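Local coordinates for Dye-decolorizing peroxidase Tfu_3078 (Thermobifida fusca, PDB 5FW4), which is a secreted heme b peroxidase that uses hydrogen peroxide to oxidise anthraquinone dyes strongly and azo dyes and simple phenolic substrates more modestly, at residues A86-E91 with G181-L186; A69-I74 with V142-G147. All coordinates share one frame; numbering follows the deposited sequence.

Contact 1 of 2, residues A86-E91 with G181-L186; sequences ALDLAE and GGDFML
A classic beta bulge ends the antiparallel pairing of strands 81-89 and 184-190, with Asp-183 and Phe-184 both facing Leu-87. Leu-87 N donates to Phe-184 O (2.9 Å) and Phe-184 N returns a bond to Leu-87 O (2.8 Å). Asp-88 OD1 accepts from Asp-183 N at 3.1 Å. Asp-183 OD2, swung over by a chi1 of -65° that sets CG beside the backbone N, accepts from Leu-89 N at 3.0 Å through its anti lone pair. Aspartate suits both places, being short enough to reach a backbone N-H of the other segment. The carboxylate planes stand 52° apart, with Asp-88 OD1 3.7 Å from Asp-183 OD2; salt bridges to Arg-214 (Asp-88) and Arg-94 (Asp-183) probably offset the repulsion, and Ser-149 OG bonds Asp-183 OD1. Leu-89 lays CD2 at the edge of the Phe-184 ring, 3.8 Å from CE2, and Leu-87 CD1 meets the branch point of Leu-186. Gly-182 takes backbone angles (phi 134°) at which a CB would press on the preceding carbonyl oxygen and crowd the Ala-86 methyl. Such a bulge opens strand 184-190 here, in the antiparallel sheet of the N-terminal ferredoxin-like domain of DyP-type peroxidases.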
loop_
_atom_site.group_PDB
_atom_site.type_symbol
_atom_site.label_atom_id
_atom_site.label_comp_id
_atom_site.label_asym_id
_atom_site.label_seq_id
_atom_site.Cartn_x
_atom_site.Cartn_y
_atom_site.Cartn_z
ATOM N N ALA A 86 -14.548 6.631 -1.440
ATOM C CA ALA A 86 -15.866 7.199 -1.216
ATOM C C ALA A 86 -15.758 8.690 -1.475
ATOM O O ALA A 86 -14.858 9.378 -0.946
ATOM C CB ALA A 86 -16.350 6.955 0.198
ATOM N N LEU A 87 -16.691 9.179 -2.263
ATOM C CA LEU A 87 -16.765 10.585 -2.592
ATOM C C LEU A 87 -18.164 11.171 -2.381
ATOM O O LEU A 87 -19.176 10.488 -2.561
ATOM C CB LEU A 87 -16.346 10.776 -4.061
ATOM C CG LEU A 87 -15.048 10.180 -4.620
ATOM C CD1 LEU A 87 -15.315 8.890 -5.353
ATOM C CD2 LEU A 87 -14.415 11.178 -5.631
ATOM N N ASP A 88 -18.216 12.483 -2.106
ATOM C CA ASP A 88 -19.444 13.225 -1.972
ATOM C C ASP A 88 -19.469 14.205 -3.122
ATOM O O ASP A 88 -18.399 14.563 -3.650
ATOM C CB ASP A 88 -19.476 13.985 -0.650
ATOM C CG ASP A 88 -19.604 13.035 0.553
ATOM O OD1 ASP A 88 -20.175 11.977 0.308
ATOM O OD2 ASP A 88 -19.115 13.349 1.664
ATOM N N LEU A 89 -20.675 14.611 -3.500
ATOM C CA LEU A 89 -20.818 15.794 -4.377
ATOM C C LEU A 89 -20.102 16.961 -3.708
ATOM O O LEU A 89 -20.144 17.109 -2.493
ATOM C CB LEU A 89 -22.285 16.106 -4.572
ATOM C CG LEU A 89 -23.081 15.143 -5.426
ATOM C CD1 LEU A 89 -24.575 15.351 -5.196
ATOM C CD2 LEU A 89 -22.712 15.359 -6.897
ATOM N N ALA A 90 -19.470 17.833 -4.498
ATOM C CA ALA A 90 -18.800 18.986 -3.955
ATOM C C ALA A 90 -19.759 19.805 -3.079
ATOM O O ALA A 90 -20.943 19.884 -3.348
ATOM C CB ALA A 90 -18.264 19.837 -5.099
ATOM N N GLU A 91 -19.209 20.417 -2.042
ATOM C CA GLU A 91 -19.949 21.153 -1.020
ATOM C C GLU A 91 -21.007 22.135 -1.542
ATOM O O GLU A 91 -22.143 22.106 -1.106
ATOM C CB GLU A 91 -18.938 21.904 -0.128
ATOM C CG GLU A 91 -19.530 23.039 0.717
ATOM C CD GLU A 91 -18.476 23.759 1.562
ATOM O OE1 GLU A 91 -17.948 23.137 2.517
ATOM O OE2 GLU A 91 -18.192 24.952 1.260
ATOM N N GLY A 181 -19.990 6.032 5.048
ATOM C CA GLY A 181 -20.915 6.505 4.049
ATOM C C GLY A 181 -20.239 7.093 2.825
ATOM O O GLY A 181 -19.078 6.779 2.533
ATOM N N GLY A 182 -20.975 7.940 2.118
ATOM C CA GLY A 182 -20.496 8.522 0.861
ATOM C C GLY A 182 -21.581 8.452 -0.211
ATOM O O GLY A 182 -22.353 7.463 -0.312
ATOM N N ASP A 183 -21.668 9.533 -0.981
ATOM C CA ASP A 183 -22.602 9.660 -2.092
ATOM C C ASP A 183 -22.245 8.758 -3.260
ATOM O O ASP A 183 -23.111 8.324 -4.003
ATOM C CB ASP A 183 -22.606 11.110 -2.635
ATOM C CG ASP A 183 -23.128 12.178 -1.619
ATOM O OD1 ASP A 183 -23.854 11.872 -0.651
ATOM O OD2 ASP A 183 -22.835 13.386 -1.827
ATOM N N PHE A 184 -20.955 8.569 -3.488
ATOM C CA PHE A 184 -20.474 7.724 -4.543
ATOM C C PHE A 184 -19.358 6.816 -4.073
ATOM O O PHE A 184 -18.610 7.131 -3.121
ATOM C CB PHE A 184 -19.877 8.558 -5.684
ATOM C CG PHE A 184 -20.828 9.513 -6.273
ATOM C CD1 PHE A 184 -21.779 9.092 -7.190
ATOM C CD2 PHE A 184 -20.773 10.849 -5.926
ATOM C CE1 PHE A 184 -22.657 10.014 -7.759
ATOM C CE2 PHE A 184 -21.653 11.767 -6.478
ATOM C CZ PHE A 184 -22.584 11.345 -7.403
ATOM N N MET A 185 -19.188 5.757 -4.838
ATOM C CA MET A 185 -18.004 4.942 -4.728
ATOM C C MET A 185 -17.281 4.673 -6.023
ATOM O O MET A 185 -17.875 4.341 -7.029
ATOM C CB MET A 185 -18.326 3.573 -4.130
ATOM C CG MET A 185 -17.072 2.722 -4.078
ATOM S SD MET A 185 -17.311 0.969 -3.959
ATOM C CE MET A 185 -18.270 0.542 -5.389
ATOM N N LEU A 186 -15.973 4.708 -5.933
ATOM C CA LEU A 186 -15.126 4.100 -6.915
ATOM C C LEU A 186 -14.385 2.951 -6.294
ATOM O O LEU A 186 -13.689 3.152 -5.302
ATOM C CB LEU A 186 -14.104 5.115 -7.415
ATOM C CG LEU A 186 -14.685 6.220 -8.290
ATOM C CD1 LEU A 186 -13.549 7.197 -8.569
ATOM C CD2 LEU A 186 -15.270 5.640 -9.569
#

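Contact 2 of 2, residues A69-I74 with V142-G147; sequences APQPGI and VTVGIG
The irregular segment 69-74 passes the edge of strand 141-146 without pairing with it, the closest pair of alpha carbons, Gly-73 CA and Thr-143 CA, being 5.8 Å apart. Gln-71 bridges that separation with its primary amide, which can accept and donate at once as a peptide group does. OE1 accepts from Val-144 N at 2.8 Å, a nearly straight bond (168° at the hydrogen), and NE2 donates to Val-144 O at 3.0 Å, lying in the plane of that carbonyl. An extended chain beyond CG (chi2 -174°) carries the amide across to the strand. Both backbone polar groups of Val-144 are thus satisfied by one side chain, and the two bonds fix which end of the amide is which. NE2 has a further acceptor in Pro-415 O, so the glutamine also ties in the chain just after strand 404-414. A water donates both to Gln-71 OE1 and to Val-142 O, carrying the polar bridge two residues back along the strand.

Strand 141-146 is the outermost strand of the N-terminal ferredoxin-like sheet in this chain; at Val-144 the glutamine amide takes the place of a neighbouring strand, while Ile-146 bonds Ala-413 through its backbone.

Thr-143 makes the second attachment. Its OG1 donates to Pro-72 O at 2.7 Å, tilted from the carbonyl plane, and accepts from Gln-187 NE2 of the adjacent strand. Chi1 of -39° holds OG1 anti to the carbonyl carbon, on the side facing the loop, where it meets Pro-72 O. The ring of Pro-72 lies over Val-142 O, its CB 3.8 Å from that oxygen. Glycine fits next: Gly-73 CA sits 3.5 Å from Thr-143 OG1, where a CB would collide with the hydroxyl.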
loop_
_atom_site.group_PDB
_atom_site.type_symbol
_atom_site.label_atom_id
_atom_site.label_comp_id
_atom_site.label_asym_id
_atom_site.label_seq_id
_atom_site.Cartn_x
_atom_site.Cartn_y
_atom_site.Cartn_z
ATOM N N ALA A 69 -21.034 -8.466 -15.493
ATOM C CA ALA A 69 -22.172 -7.753 -14.971
ATOM C C ALA A 69 -22.314 -8.060 -13.485
ATOM O O ALA A 69 -21.817 -9.097 -13.006
ATOM C CB ALA A 69 -23.419 -8.172 -15.726
ATOM N N PRO A 70 -22.992 -7.171 -12.743
ATOM C CA PRO A 70 -23.567 -5.905 -13.219
ATOM C C PRO A 70 -22.498 -4.937 -13.719
ATOM O O PRO A 70 -22.720 -4.157 -14.669
ATOM C CB PRO A 70 -24.292 -5.351 -11.990
ATOM C CG PRO A 70 -23.973 -6.269 -10.855
ATOM C CD PRO A 70 -23.528 -7.564 -11.435
ATOM N N GLN A 71 -21.341 -5.011 -13.080
ATOM C CA GLN A 71 -20.178 -4.219 -13.424
ATOM C C GLN A 71 -18.895 -5.021 -13.162
ATOM O O GLN A 71 -18.892 -5.994 -12.365
ATOM C CB GLN A 71 -20.156 -2.940 -12.573
ATOM C CG GLN A 71 -21.018 -1.768 -13.083
ATOM C CD GLN A 71 -20.802 -0.527 -12.252
ATOM O OE1 GLN A 71 -19.665 -0.097 -12.071
ATOM N NE2 GLN A 71 -21.844 0.007 -11.686
ATOM N N PRO A 72 -17.783 -4.589 -13.765
ATOM C CA PRO A 72 -16.508 -5.163 -13.384
ATOM C C PRO A 72 -16.214 -4.953 -11.909
ATOM O O PRO A 72 -16.789 -4.057 -11.271
ATOM C CB PRO A 72 -15.503 -4.401 -14.259
ATOM C CG PRO A 72 -16.300 -3.994 -15.443
ATOM C CD PRO A 72 -17.651 -3.658 -14.906
ATOM N N GLY A 73 -15.315 -5.768 -11.372
ATOM C CA GLY A 73 -14.897 -5.673 -9.963
ATOM C C GLY A 73 -15.693 -6.544 -9.015
ATOM O O GLY A 73 -15.589 -6.402 -7.785
ATOM N N ILE A 74 -16.497 -7.456 -9.556
ATOM C CA ILE A 74 -17.239 -8.391 -8.702
ATOM C C ILE A 74 -16.908 -9.855 -8.999
ATOM O O ILE A 74 -16.354 -10.555 -8.156
ATOM C CB ILE A 74 -18.761 -8.179 -8.835
ATOM C CG1 ILE A 74 -19.106 -6.671 -8.772
ATOM C CG2 ILE A 74 -19.480 -9.007 -7.768
ATOM C CD1 ILE A 74 -20.537 -6.324 -9.121
ATOM N N VAL A 142 -12.796 -1.253 -12.942
ATOM C CA VAL A 142 -13.397 -0.111 -12.325
ATOM C C VAL A 142 -14.859 -0.401 -12.060
ATOM O O VAL A 142 -15.601 -0.868 -12.939
ATOM C CB VAL A 142 -13.285 1.147 -13.259
ATOM C CG1 VAL A 142 -13.865 2.367 -12.545
ATOM C CG2 VAL A 142 -11.828 1.349 -13.657
ATOM N N THR A 143 -15.274 -0.070 -10.849
ATOM C CA THR A 143 -16.646 -0.211 -10.409
ATOM C C THR A 143 -17.126 1.112 -9.848
ATOM O O THR A 143 -16.391 1.781 -9.111
ATOM C CB THR A 143 -16.720 -1.256 -9.233
ATOM O OG1 THR A 143 -15.834 -2.332 -9.493
ATOM C CG2 THR A 143 -18.139 -1.783 -9.078
ATOM N N VAL A 144 -18.362 1.473 -10.174
ATOM C CA VAL A 144 -18.952 2.727 -9.719
ATOM C C VAL A 144 -20.209 2.447 -8.944
ATOM O O VAL A 144 -21.065 1.718 -9.409
ATOM C CB VAL A 144 -19.324 3.653 -10.879
ATOM C CG1 VAL A 144 -19.948 4.924 -10.328
ATOM C CG2 VAL A 144 -18.101 3.951 -11.747
ATOM N N GLY A 145 -20.307 3.047 -7.765
ATOM C CA GLY A 145 -21.459 2.853 -6.890
ATOM C C GLY A 145 -22.071 4.157 -6.403
ATOM O O GLY A 145 -21.474 5.252 -6.503
ATOM N N ILE A 146 -23.293 4.034 -5.897
ATOM C CA ILE A 146 -24.075 5.166 -5.506
ATOM C C ILE A 146 -24.571 4.942 -4.084
ATOM O O ILE A 146 -25.181 3.913 -3.802
ATOM C CB ILE A 146 -25.266 5.289 -6.464
ATOM C CG1 ILE A 146 -24.753 5.739 -7.854
ATOM C CG2 ILE A 146 -26.342 6.207 -5.886
ATOM C CD1 ILE A 146 -25.686 5.467 -9.013
ATOM N N GLY A 147 -24.344 5.921 -3.213
ATOM C CA GLY A 147 -24.845 5.856 -1.847
ATOM C C GLY A 147 -26.241 6.434 -1.744
ATOM O O GLY A 147 -26.673 7.317 -2.552
HETATM O O HOH W 1 -17.793 0.045 -14.050
#

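In the fold
From the N terminus, segment 69-74 of contact 2 comes first, in the loop after helix 51-61, followed by segment 86-91 of contact 1 at the end of strand 81-89. After helix 97-120 the chain reaches 142-147 and closes contact 2; it then passes helix 148-153 and closes contact 1 at 181-186. The two closures therefore cross along the sequence. Their centres lie 15 Å apart, and neighbouring strands 141-146 and 184-190 join them directly, with probable hydrogen bonds from Gly-147 N to Asp-183 O and from Gly-145 N to Met-185 O. Contact 1 unites inner strands of the N-terminal sheet, whereas contact 2 fastens the preceding loop to its edge.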